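Local coordinates for arginase (Glaciozyma antarctica, PDB 5YNL), which probably catalyses the hydrolysis of L-arginine to L-ornithine and urea, as arginases do, at residues D89-N92 and T96-F99; D136-H141 and Q146-L151; G164-K167 and E171-L174; P225-Y230 and R277-H282; E310-C315 and V353-G358. All coordinates share one frame; numbering follows the deposited sequence. Where two conformers were deposited one is given.

Interaction 1: residues D89-N92 and T96-F99; sequences DIEN and TVDF
I90 and V97 meet methyl to methyl: CG2 of the isoleucine lies 3.7 Å from CG2 of the valine, and the two branched side chains cross at about a right angle. In I90 it is this short branch, anti to the backbone N, that faces V97. The valine answers with the methyl set anti to its own carbonyl carbon, so one methyl group of V97 carries most of the contact. E91 reaches the same methyl from another direction. Its chain, extended beyond CG, also runs across V97 at roughly a right angle, with E91 CG 3.7 Å from V97 CG2, and its OE2 comes to 3.9 Å from V97 CB. The glutamate thus lends its aliphatic part to the packing at an exposed margin, whereas I90 is buried and continues inward onto A58 and I60 of strand 57-63. V97 also touches I60 and L87, which places it between helix and sheet. A short connection joins helix 86-92 to strand 96-99, which lies parallel to and beside strand 57-63. This is the closing half of a beta-alpha-beta crossover, here at the edge of the parallel sheet of the arginase fold.

Interaction 2: residues D136-H141 and Q146-L151; sequences DRVYAH and QLTVTL
H141 sets its ring anti to the carbonyl carbon (chi1 -64°), and Q146 places CG in the same way before running on extended, which carries the imidazole and the amide to each other. They meet beside the short loop that leads from helix 124-142 to strand 147-152, within a beta-alpha-beta crossover that starts from strand 96-99 and passes strand 57-63. The short helix and strand segments run nearly antiparallel, at 152°, with their axes 8.1 Å apart at the closest. H141 ND1 is placed to donate to Q146 OE1, which lies at the ring edge, near its plane; the amide itself is turned 41° from that plane. The modelled separation of ND1 and OE1 is too short to be trusted, and the exact geometry of this bond is doubtful. Beside it, Q146 N makes a weak bond to H141 O, 3.4 Å long. The amide nitrogen of Q146 binds D98, a sounder hold on the same side chain. Further along the strand, T148 fills the space between H141 and V138: its OG1 is 3.3 Å from H141 CB, while its CG2 rests 4.0 Å from V138 CG2. Two residues on, T150 OG1 is hydrogen-bonded to T161 OG1 and also sits 3.7 Å from V138 CG2.

Interaction 3: residues G164-K167 and E171-L174; sequences GTFK and EACL
The F166 ring lies flat against the methyl group of A172, whose CB stands 4.1 Å from the ring centroid and only 13° off the ring normal, a well-centred CH-pi contact. The phenylalanine holds CG anti to its carbonyl carbon (chi1 -82°), and although its CB does not face the other segment, the far end of the ring reaches across, bringing CE2 and CZ up to A172, C173 and L174. The A172 carbonyl oxygen is on the same side of the ring plane as the methyl, but beyond the rim, 3.3 Å from F166 CE2. Next along the chain, the carbonyl carbon of C173 approaches F166 CZ obliquely at 4.0 Å. L174 then meets the ring from a different direction: its CB lies at the edge, near the plane, 4.2 Å from F166 CZ. The setting is a beta-alpha-beta crossover, in which helix 158-168 leads from strand 147-152 to strand 173-177 and spans the two strands that lie between them in the parallel sheet. A172 is the last loop residue before that strand begins. Beyond the pair, F166 packs on C222 and L223, while L174 touches H282 and S284 of the adjacent strand 281-286. T165, the neighbour of F166 on the helix, binds S326 through OG1 and touches H282.

Interaction 4: residues P225-Y230 and R277-H282; sequences PERIVY and RTRPIH
R227 and R279 lay their guanidinium groups one over the other, with planes 31° apart. The two side chains reach this stack by different routes. That of R279 is extended from CG to NE, whereas R227 bends twice, at chi2 (53°) and chi3 (-96°), and crosses its partner at about a right angle. NE of R279 sits over the centre of the R227 group, 3.2 Å above its plane. In return, R227 NE lies over the other guanidinium but offset toward its rim. The central carbons are close as well, R227 CZ to R279 CZ being 3.4 Å. The nearest pair, R227 NH1 and R279 NH1 at 2.9 Å, consists of two donors and is no bond. Each arginine has its polar partner elsewhere: R227 NH2 binds V273 O, and R279 NH2 forms a salt bridge with E171. With a leucine in place of R227, the V273 carbonyl would probably lose this donor and the R279 guanidinium the flat group covering its face. The contact bridges the entries to strands 228-233 and 281-286, which flank strand 173-177. The chemistry implies a like-charge, face-to-face approach whose cost outside acceptors, E171 among them, probably offset in part.

Interaction 5: residues E310-C315 and V353-G358; sequences EGHYIC and VRCALG
L357 N donates to V353 O at 3.0 Å, the shortest backbone bond in the last turn of the helix that carries C355 and A356 against H312 and C315. C355 CB lies over one face of the H312 imidazole, 4.1 Å from its centroid and 28° off the normal, which makes a CH-pi contact. The cysteine sulfur, anti to its backbone N (chi1 -163°), is placed over the same face, but its modelled approach to NE2 is too close and the exact distance is doubtful. Helices 308-320 and 345-356 thereby pack side by side; strand 324-330, which comes between them in the sequence, belongs to the parallel sheet of the arginase fold, and A356 rests on its L327. A Schellman motif ends the second helix: G358, with positive phi, donates from N to C355 O at 3.1 Å. Small side chains let the backbones come close at C315 and A356, whose CA atoms are 4.5 Å apart. C315 CB is 4.0 Å from A356 CB, and C315 O lies 3.7 Å from A356 CA. C315 CB also lies 4.1 Å from C355 SG. H312 also meets the ring of F308 in its own helix, with the planes steeply inclined. Replacing H312 by a serine is likely to uncover the C355 side chain and to open a gap beside F308.

In the fold
The five contacts follow one another along the chain, each closing before the next opens. Interactions 1 to 4 all reach one eight-stranded parallel sheet of order 2-1-3-8-7-4-5-6, the arginase fold. Interactions 1 and 2, with centres 13 Å apart, join through D98 and Q146; interactions 3 and 4, only 8 Å apart, join through E171 and R279. V138 and Y139 link interaction 2 to the helix of interaction 3. Interaction 5 pairs two helices and touches interaction 1 through D89 and R354, and interaction 2 through L357. Interactions 1 and 4, 26 Å apart, do not meet. Arginases typically carry their manganese site at the C-terminal ends of such strands.

Interaction 1: residues D89-N92 and T96-F99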
# COMPACT_ATOMS: atom_id res chain seq x y z
N ASP A 89 5.65 -4.00 -19.36
CA ASP A 89 5.91 -5.13 -18.46
C ASP A 89 4.63 -5.81 -18.02
O ASP A 89 4.52 -7.04 -18.04
CB ASP A 89 6.68 -4.68 -17.22
CG ASP A 89 8.14 -4.36 -17.51
OD1 ASP A 89 8.62 -4.74 -18.59
OD2 ASP A 89 8.79 -3.76 -16.63
N ILE A 90 3.66 -5.00 -17.63
CA ILE A 90 2.39 -5.48 -17.10
C ILE A 90 1.62 -6.23 -18.20
O ILE A 90 1.09 -7.33 -17.97
CB ILE A 90 1.55 -4.31 -16.52
CG1 ILE A 90 2.16 -3.80 -15.21
CG2 ILE A 90 0.12 -4.73 -16.26
CD1 ILE A 90 1.34 -2.72 -14.52
N GLU A 91 1.59 -5.65 -19.39
CA GLU A 91 0.95 -6.27 -20.53
C GLU A 91 1.63 -7.59 -20.95
O GLU A 91 0.94 -8.57 -21.27
CB GLU A 91 0.81 -5.25 -21.69
CG GLU A 91 -0.48 -4.40 -21.58
CD GLU A 91 -0.51 -3.15 -22.46
OE1 GLU A 91 0.56 -2.66 -22.87
OE2 GLU A 91 -1.63 -2.63 -22.72
N ASN A 92 2.96 -7.64 -20.93
CA ASN A 92 3.70 -8.87 -21.22
C ASN A 92 3.35 -10.02 -20.28
O ASN A 92 3.59 -11.18 -20.60
CB ASN A 92 5.21 -8.63 -21.16
CG ASN A 92 5.71 -7.65 -22.22
OD1 ASN A 92 5.22 -7.63 -23.35
ND2 ASN A 92 6.70 -6.85 -21.85
N THR A 96 -4.26 -6.63 -19.00
CA THR A 96 -4.69 -5.47 -19.80
C THR A 96 -4.63 -4.20 -18.94
O THR A 96 -4.98 -4.22 -17.75
CB THR A 96 -6.10 -5.65 -20.41
OG1 THR A 96 -5.98 -6.35 -21.65
CG2 THR A 96 -6.75 -4.29 -20.70
N VAL A 97 -4.14 -3.12 -19.54
CA VAL A 97 -3.84 -1.91 -18.80
C VAL A 97 -4.89 -0.82 -18.98
O VAL A 97 -5.22 -0.43 -20.11
CB VAL A 97 -2.43 -1.39 -19.14
CG1 VAL A 97 -2.22 0.01 -18.58
CG2 VAL A 97 -1.39 -2.35 -18.60
N ASP A 98 -5.42 -0.35 -17.86
CA ASP A 98 -6.34 0.76 -17.84
C ASP A 98 -5.62 1.95 -17.21
O ASP A 98 -5.62 2.11 -15.99
CB ASP A 98 -7.58 0.40 -17.03
CG ASP A 98 -8.70 1.40 -17.18
OD1 ASP A 98 -8.71 2.14 -18.19
OD2 ASP A 98 -9.58 1.43 -16.29
N PHE A 99 -5.00 2.77 -18.06
CA PHE A 99 -4.30 3.99 -17.65
C PHE A 99 -4.85 5.20 -18.40
O PHE A 99 -4.99 5.16 -19.63
CB PHE A 99 -2.82 3.86 -17.98
CG PHE A 99 -2.00 5.04 -17.55
CD1 PHE A 99 -2.11 5.55 -16.26
CD2 PHE A 99 -1.09 5.62 -18.42
CE1 PHE A 99 -1.33 6.65 -15.86
CE2 PHE A 99 -0.31 6.70 -18.03
CZ PHE A 99 -0.43 7.22 -16.75

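Interaction 2: residues D136-H141 and Q146-L151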
# COMPACT_ATOMS: atom_id res chain seq x y z
N ASP A 136 -11.34 8.19 -5.16
CA ASP A 136 -12.35 8.03 -6.19
C ASP A 136 -11.82 7.21 -7.36
O ASP A 136 -12.47 6.26 -7.81
CB ASP A 136 -12.85 9.40 -6.68
CG ASP A 136 -13.59 10.18 -5.60
OD1 ASP A 136 -14.36 9.56 -4.83
OD2 ASP A 136 -13.41 11.42 -5.53
N ARG A 137 -10.63 7.56 -7.85
CA ARG A 137 -10.06 6.91 -9.04
C ARG A 137 -9.78 5.44 -8.74
O ARG A 137 -9.98 4.56 -9.59
CB ARG A 137 -8.78 7.62 -9.50
CG ARG A 137 -8.97 9.09 -9.83
CD ARG A 137 -7.67 9.88 -9.67
NE ARG A 137 -6.64 9.49 -10.64
CZ ARG A 137 -5.38 9.92 -10.60
NH1 ARG A 137 -4.50 9.52 -11.52
NH2 ARG A 137 -4.98 10.74 -9.63
N VAL A 138 -9.32 5.19 -7.52
CA VAL A 138 -9.04 3.84 -7.05
C VAL A 138 -10.32 3.02 -7.01
O VAL A 138 -10.34 1.87 -7.47
CB VAL A 138 -8.33 3.87 -5.68
CG1 VAL A 138 -8.37 2.51 -5.03
CG2 VAL A 138 -6.90 4.37 -5.85
N TYR A 139 -11.40 3.60 -6.50
CA TYR A 139 -12.68 2.89 -6.47
C TYR A 139 -13.18 2.57 -7.87
O TYR A 139 -13.65 1.46 -8.12
CB TYR A 139 -13.77 3.64 -5.70
CG TYR A 139 -15.07 2.88 -5.74
CD1 TYR A 139 -15.25 1.73 -4.99
CD2 TYR A 139 -16.11 3.28 -6.57
CE1 TYR A 139 -16.43 1.01 -5.04
CE2 TYR A 139 -17.30 2.57 -6.63
CZ TYR A 139 -17.45 1.44 -5.86
OH TYR A 139 -18.63 0.74 -5.92
N ALA A 140 -13.06 3.55 -8.77
CA ALA A 140 -13.44 3.38 -10.18
C ALA A 140 -12.83 2.10 -10.74
O ALA A 140 -13.53 1.24 -11.24
CB ALA A 140 -12.99 4.58 -10.99
N HIS A 141 -11.51 1.99 -10.64
CA HIS A 141 -10.82 0.76 -10.99
C HIS A 141 -11.28 -0.42 -10.11
O HIS A 141 -11.57 -1.49 -10.63
CB HIS A 141 -9.31 0.96 -10.92
CG HIS A 141 -8.79 1.95 -11.92
ND1 HIS A 141 -8.42 1.58 -13.19
CD2 HIS A 141 -8.59 3.28 -11.83
CE1 HIS A 141 -8.01 2.66 -13.85
NE2 HIS A 141 -8.10 3.70 -13.05
N GLN A 146 -10.75 -4.65 -11.41
CA GLN A 146 -9.36 -4.39 -11.71
C GLN A 146 -8.49 -4.57 -10.47
O GLN A 146 -8.99 -4.55 -9.34
CB GLN A 146 -9.20 -2.97 -12.27
CG GLN A 146 -9.95 -2.75 -13.55
CD GLN A 146 -9.55 -1.47 -14.22
OE1 GLN A 146 -8.88 -0.63 -13.62
NE2 GLN A 146 -9.94 -1.30 -15.47
N LEU A 147 -7.20 -4.79 -10.68
CA LEU A 147 -6.24 -4.69 -9.58
C LEU A 147 -5.69 -3.28 -9.71
O LEU A 147 -5.08 -2.97 -10.72
CB LEU A 147 -5.13 -5.74 -9.75
CG LEU A 147 -4.32 -6.19 -8.53
CD1 LEU A 147 -3.52 -7.42 -8.90
CD2 LEU A 147 -3.40 -5.07 -8.05
N THR A 148 -5.94 -2.41 -8.73
CA THR A 148 -5.52 -1.01 -8.84
C THR A 148 -4.08 -0.82 -8.34
O THR A 148 -3.79 -0.99 -7.14
CB THR A 148 -6.44 -0.09 -8.05
OG1 THR A 148 -7.80 -0.45 -8.32
CG2 THR A 148 -6.18 1.37 -8.41
N VAL A 149 -3.19 -0.48 -9.26
CA VAL A 149 -1.81 -0.19 -8.91
C VAL A 149 -1.69 1.32 -8.69
O VAL A 149 -1.75 2.09 -9.65
CB VAL A 149 -0.82 -0.64 -10.03
CG1 VAL A 149 0.62 -0.35 -9.64
CG2 VAL A 149 -1.00 -2.14 -10.34
N THR A 150 -1.55 1.75 -7.43
CA THR A 150 -1.34 3.17 -7.18
C THR A 150 0.14 3.48 -7.08
O THR A 150 0.87 2.94 -6.21
CB THR A 150 -2.06 3.71 -5.94
OG1 THR A 150 -3.42 3.25 -5.93
CG2 THR A 150 -2.07 5.23 -5.98
N LEU A 151 0.58 4.34 -8.00
CA LEU A 151 1.96 4.76 -8.07
C LEU A 151 2.03 6.09 -7.37
O LEU A 151 1.49 7.10 -7.85
CB LEU A 151 2.42 4.90 -9.52
CG LEU A 151 2.41 3.58 -10.28
CD1 LEU A 151 3.01 3.73 -11.68
CD2 LEU A 151 3.14 2.49 -9.46

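Interaction 3: residues G164-K167 and E171-L174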
# COMPACT_ATOMS: atom_id res chain seq x y z
N GLY A 164 -10.90 3.76 -1.26
CA GLY A 164 -11.47 3.21 -2.47
C GLY A 164 -11.53 1.69 -2.43
O GLY A 164 -12.58 1.10 -2.69
N THR A 165 -10.40 1.07 -2.10
CA THR A 165 -10.27 -0.38 -2.06
C THR A 165 -11.26 -1.01 -1.07
O THR A 165 -11.96 -1.98 -1.40
CB THR A 165 -8.83 -0.77 -1.69
OG1 THR A 165 -7.93 -0.34 -2.73
CG2 THR A 165 -8.73 -2.26 -1.48
N PHE A 166 -11.31 -0.46 0.14
CA PHE A 166 -12.21 -1.00 1.16
C PHE A 166 -13.65 -0.66 0.88
O PHE A 166 -14.54 -1.39 1.28
CB PHE A 166 -11.81 -0.51 2.55
CG PHE A 166 -10.68 -1.30 3.17
CD1 PHE A 166 -9.39 -1.20 2.67
CD2 PHE A 166 -10.92 -2.14 4.25
CE1 PHE A 166 -8.35 -1.92 3.23
CE2 PHE A 166 -9.89 -2.86 4.82
CZ PHE A 166 -8.59 -2.76 4.30
N LYS A 167 -13.88 0.46 0.20
CA LYS A 167 -15.22 0.83 -0.25
C LYS A 167 -15.73 -0.31 -1.10
O LYS A 167 -16.87 -0.74 -0.96
CB LYS A 167 -15.16 2.11 -1.09
CG LYS A 167 -16.45 2.48 -1.80
CD LYS A 167 -17.01 3.78 -1.27
CE LYS A 167 -15.94 4.86 -1.27
NZ LYS A 167 -15.38 5.10 -2.63
N GLU A 171 -14.36 -6.26 3.23
CA GLU A 171 -13.75 -7.37 3.94
C GLU A 171 -12.28 -7.57 3.60
O GLU A 171 -11.71 -8.63 3.86
CB GLU A 171 -14.55 -8.66 3.69
CG GLU A 171 -16.01 -8.59 4.22
CD GLU A 171 -16.07 -8.31 5.71
OE1 GLU A 171 -15.06 -8.57 6.40
OE2 GLU A 171 -17.11 -7.85 6.21
N ALA A 172 -11.65 -6.53 3.03
CA ALA A 172 -10.22 -6.64 2.69
C ALA A 172 -9.34 -6.56 3.93
O ALA A 172 -9.79 -6.16 5.01
CB ALA A 172 -9.83 -5.56 1.70
N CYS A 173 -8.07 -6.92 3.79
CA CYS A 173 -7.12 -6.67 4.86
C CYS A 173 -5.98 -5.80 4.32
O CYS A 173 -5.85 -5.66 3.11
CB CYS A 173 -6.59 -7.99 5.40
SG CYS A 173 -5.57 -8.90 4.26
N LEU A 174 -5.16 -5.22 5.19
CA LEU A 174 -4.16 -4.26 4.72
C LEU A 174 -2.77 -4.62 5.21
O LEU A 174 -2.54 -4.74 6.43
CB LEU A 174 -4.52 -2.85 5.17
CG LEU A 174 -3.54 -1.67 4.99
CD1 LEU A 174 -3.12 -1.48 3.53
CD2 LEU A 174 -4.16 -0.38 5.53

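Interaction 4: residues P225-Y230 and R277-H282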
# COMPACT_ATOMS: atom_id res chain seq x y z
N PRO A 225 -8.64 -2.35 13.42
CA PRO A 225 -7.24 -2.51 13.86
C PRO A 225 -6.69 -3.93 13.75
O PRO A 225 -5.47 -4.11 13.81
CB PRO A 225 -7.29 -2.08 15.33
CG PRO A 225 -8.74 -2.26 15.75
CD PRO A 225 -9.50 -1.86 14.51
N GLU A 226 -7.56 -4.92 13.62
CA GLU A 226 -7.10 -6.30 13.46
C GLU A 226 -6.97 -6.66 11.99
O GLU A 226 -6.64 -7.80 11.65
CB GLU A 226 -8.08 -7.26 14.13
CG GLU A 226 -9.40 -7.30 13.42
CD GLU A 226 -10.52 -6.69 14.24
OE1 GLU A 226 -10.25 -5.82 15.10
OE2 GLU A 226 -11.68 -7.10 14.01
N ARG A 227 -7.24 -5.69 11.11
CA ARG A 227 -7.15 -5.92 9.68
C ARG A 227 -5.85 -5.33 9.09
O ARG A 227 -5.53 -5.54 7.93
CB ARG A 227 -8.39 -5.34 8.97
CG ARG A 227 -9.44 -6.36 8.45
CD ARG A 227 -9.93 -7.34 9.51
NE ARG A 227 -9.19 -8.61 9.46
CZ ARG A 227 -9.53 -9.71 10.14
NH1 ARG A 227 -10.60 -9.70 10.93
NH2 ARG A 227 -8.81 -10.81 10.03
N ILE A 228 -5.10 -4.60 9.91
CA ILE A 228 -3.83 -4.04 9.45
C ILE A 228 -2.62 -4.73 10.08
O ILE A 228 -2.66 -5.10 11.26
CB ILE A 228 -3.75 -2.49 9.64
CG1 ILE A 228 -2.36 -1.94 9.26
CG2 ILE A 228 -4.19 -2.08 11.04
CD1 ILE A 228 -2.22 -0.41 9.30
N VAL A 229 -1.57 -4.94 9.27
CA VAL A 229 -0.29 -5.44 9.77
C VAL A 229 0.86 -4.65 9.15
O VAL A 229 0.82 -4.27 7.96
CB VAL A 229 -0.16 -6.99 9.60
CG1 VAL A 229 -0.09 -7.39 8.13
CG2 VAL A 229 1.06 -7.52 10.35
N TYR A 230 1.88 -4.38 9.97
CA TYR A 230 3.02 -3.57 9.57
C TYR A 230 4.27 -4.46 9.43
O TYR A 230 4.57 -5.29 10.32
CB TYR A 230 3.31 -2.51 10.63
CG TYR A 230 2.35 -1.34 10.68
CD1 TYR A 230 2.48 -0.28 9.80
CD2 TYR A 230 1.35 -1.28 11.63
CE1 TYR A 230 1.62 0.80 9.85
CE2 TYR A 230 0.48 -0.19 11.69
CZ TYR A 230 0.62 0.84 10.79
OH TYR A 230 -0.23 1.92 10.82
N ARG A 277 -7.22 -17.25 4.49
CA ARG A 277 -6.93 -16.87 3.12
C ARG A 277 -8.17 -16.61 2.27
O ARG A 277 -8.24 -17.03 1.11
CB ARG A 277 -6.07 -17.93 2.42
CG ARG A 277 -4.69 -18.16 3.05
CD ARG A 277 -3.89 -16.87 3.19
NE ARG A 277 -2.55 -17.17 3.68
CZ ARG A 277 -2.24 -17.35 4.97
NH1 ARG A 277 -3.19 -17.24 5.89
NH2 ARG A 277 -1.00 -17.64 5.32
N THR A 278 -9.16 -15.91 2.83
CA THR A 278 -10.35 -15.58 2.05
C THR A 278 -10.59 -14.08 1.87
O THR A 278 -11.49 -13.69 1.14
CB THR A 278 -11.61 -16.27 2.61
OG1 THR A 278 -11.63 -16.15 4.04
CG2 THR A 278 -11.63 -17.75 2.24
N ARG A 279 -9.78 -13.24 2.51
CA ARG A 279 -9.92 -11.79 2.40
C ARG A 279 -9.11 -11.19 1.26
O ARG A 279 -7.96 -11.59 1.04
CB ARG A 279 -9.49 -11.11 3.72
CG ARG A 279 -10.46 -11.32 4.92
CD ARG A 279 -10.03 -10.47 6.09
NE ARG A 279 -10.75 -10.76 7.33
CZ ARG A 279 -11.89 -10.19 7.71
NH1 ARG A 279 -12.45 -10.54 8.85
NH2 ARG A 279 -12.49 -9.29 6.94
N PRO A 280 -9.69 -10.22 0.53
CA PRO A 280 -8.90 -9.50 -0.48
C PRO A 280 -7.71 -8.84 0.22
O PRO A 280 -7.85 -8.48 1.38
CB PRO A 280 -9.86 -8.41 -0.98
CG PRO A 280 -11.24 -8.93 -0.65
CD PRO A 280 -11.06 -9.70 0.64
N ILE A 281 -6.57 -8.71 -0.45
CA ILE A 281 -5.40 -8.10 0.17
C ILE A 281 -5.09 -6.74 -0.47
O ILE A 281 -5.01 -6.63 -1.71
CB ILE A 281 -4.14 -9.02 0.06
CG1 ILE A 281 -4.19 -10.11 1.13
CG2 ILE A 281 -2.85 -8.21 0.20
CD1 ILE A 281 -3.23 -11.33 0.86
N HIS A 282 -4.89 -5.73 0.37
CA HIS A 282 -4.39 -4.44 -0.06
C HIS A 282 -2.94 -4.36 0.39
O HIS A 282 -2.65 -4.32 1.60
CB HIS A 282 -5.21 -3.29 0.56
CG HIS A 282 -4.96 -1.95 -0.06
ND1 HIS A 282 -4.00 -1.72 -1.03
CD2 HIS A 282 -5.56 -0.75 0.15
CE1 HIS A 282 -4.02 -0.45 -1.39
NE2 HIS A 282 -4.95 0.16 -0.68

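Interaction 5: residues E310-C315 and V353-G358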
# COMPACT_ATOMS: atom_id res chain seq x y z
N GLU A 310 14.06 -9.02 0.06
CA GLU A 310 12.95 -9.07 1.02
C GLU A 310 11.73 -8.28 0.55
O GLU A 310 10.60 -8.75 0.74
CB GLU A 310 13.38 -8.57 2.41
CG GLU A 310 14.23 -9.56 3.23
CD GLU A 310 15.06 -8.87 4.31
OE1 GLU A 310 15.26 -7.64 4.21
OE2 GLU A 310 15.52 -9.55 5.24
N GLY A 311 11.93 -7.10 -0.02
CA GLY A 311 10.80 -6.34 -0.55
C GLY A 311 10.15 -7.11 -1.70
O GLY A 311 8.92 -7.11 -1.88
N HIS A 312 10.99 -7.80 -2.46
CA HIS A 312 10.51 -8.63 -3.55
C HIS A 312 9.73 -9.86 -3.07
O HIS A 312 8.64 -10.14 -3.57
CB HIS A 312 11.67 -9.10 -4.40
CG HIS A 312 11.25 -9.75 -5.67
ND1 HIS A 312 11.32 -9.12 -6.88
CD2 HIS A 312 10.74 -10.98 -5.90
CE1 HIS A 312 10.87 -9.94 -7.82
NE2 HIS A 312 10.51 -11.07 -7.25
N TYR A 313 10.31 -10.60 -2.12
CA TYR A 313 9.61 -11.74 -1.53
C TYR A 313 8.24 -11.36 -0.96
O TYR A 313 7.28 -12.11 -1.10
CB TYR A 313 10.46 -12.46 -0.47
CG TYR A 313 9.72 -13.63 0.12
CD1 TYR A 313 9.72 -14.86 -0.51
CD2 TYR A 313 8.97 -13.49 1.29
CE1 TYR A 313 9.02 -15.93 0.00
CE2 TYR A 313 8.25 -14.58 1.82
CZ TYR A 313 8.29 -15.79 1.16
OH TYR A 313 7.59 -16.86 1.65
N ILE A 314 8.12 -10.20 -0.33
CA ILE A 314 6.82 -9.77 0.16
C ILE A 314 5.82 -9.73 -1.00
O ILE A 314 4.67 -10.22 -0.88
CB ILE A 314 6.87 -8.37 0.84
CG1 ILE A 314 7.81 -8.39 2.05
CG2 ILE A 314 5.49 -7.90 1.26
CD1 ILE A 314 7.77 -7.06 2.89
N CYS A 315 6.25 -9.16 -2.13
CA CYS A 315 5.38 -9.03 -3.29
C CYS A 315 5.08 -10.37 -3.92
O CYS A 315 3.95 -10.61 -4.34
CB CYS A 315 5.99 -8.06 -4.33
SG CYS A 315 6.03 -6.33 -3.72
N VAL A 353 6.29 -4.29 -8.89
CA VAL A 353 4.97 -4.30 -9.52
C VAL A 353 4.79 -5.61 -10.28
O VAL A 353 3.84 -6.34 -10.02
CB VAL A 353 4.73 -3.08 -10.47
CG1 VAL A 353 3.48 -3.28 -11.30
CG2 VAL A 353 4.60 -1.78 -9.66
N ARG A 354 5.73 -5.92 -11.19
CA ARG A 354 5.65 -7.13 -12.02
C ARG A 354 5.43 -8.34 -11.15
O ARG A 354 4.60 -9.19 -11.44
CB ARG A 354 6.94 -7.33 -12.82
CG ARG A 354 7.23 -6.23 -13.84
CD ARG A 354 8.24 -6.70 -14.89
NE ARG A 354 9.51 -7.15 -14.33
CZ ARG A 354 10.58 -6.37 -14.13
NH1 ARG A 354 10.54 -5.08 -14.43
NH2 ARG A 354 11.69 -6.89 -13.63
N CYS A 355 6.20 -8.37 -10.07
CA CYS A 355 6.22 -9.43 -9.12
C CYS A 355 4.89 -9.57 -8.40
O CYS A 355 4.34 -10.67 -8.27
CB CYS A 355 7.28 -9.06 -8.10
SG CYS A 355 7.78 -10.41 -7.15
N ALA A 356 4.37 -8.44 -7.94
CA ALA A 356 3.13 -8.43 -7.19
C ALA A 356 2.00 -8.90 -8.08
O ALA A 356 1.03 -9.48 -7.58
CB ALA A 356 2.83 -7.03 -6.63
N LEU A 357 2.12 -8.65 -9.38
CA LEU A 357 1.07 -8.94 -10.33
C LEU A 357 1.16 -10.37 -10.88
O LEU A 357 0.26 -10.84 -11.58
CB LEU A 357 1.05 -7.91 -11.49
CG LEU A 357 -0.03 -6.84 -11.31
CD1 LEU A 357 0.20 -6.11 -10.02
CD2 LEU A 357 -0.08 -5.83 -12.47
N GLY A 358 2.23 -11.09 -10.55
CA GLY A 358 2.31 -12.48 -10.96
C GLY A 358 3.47 -12.89 -11.83
O GLY A 358 3.41 -13.94 -12.49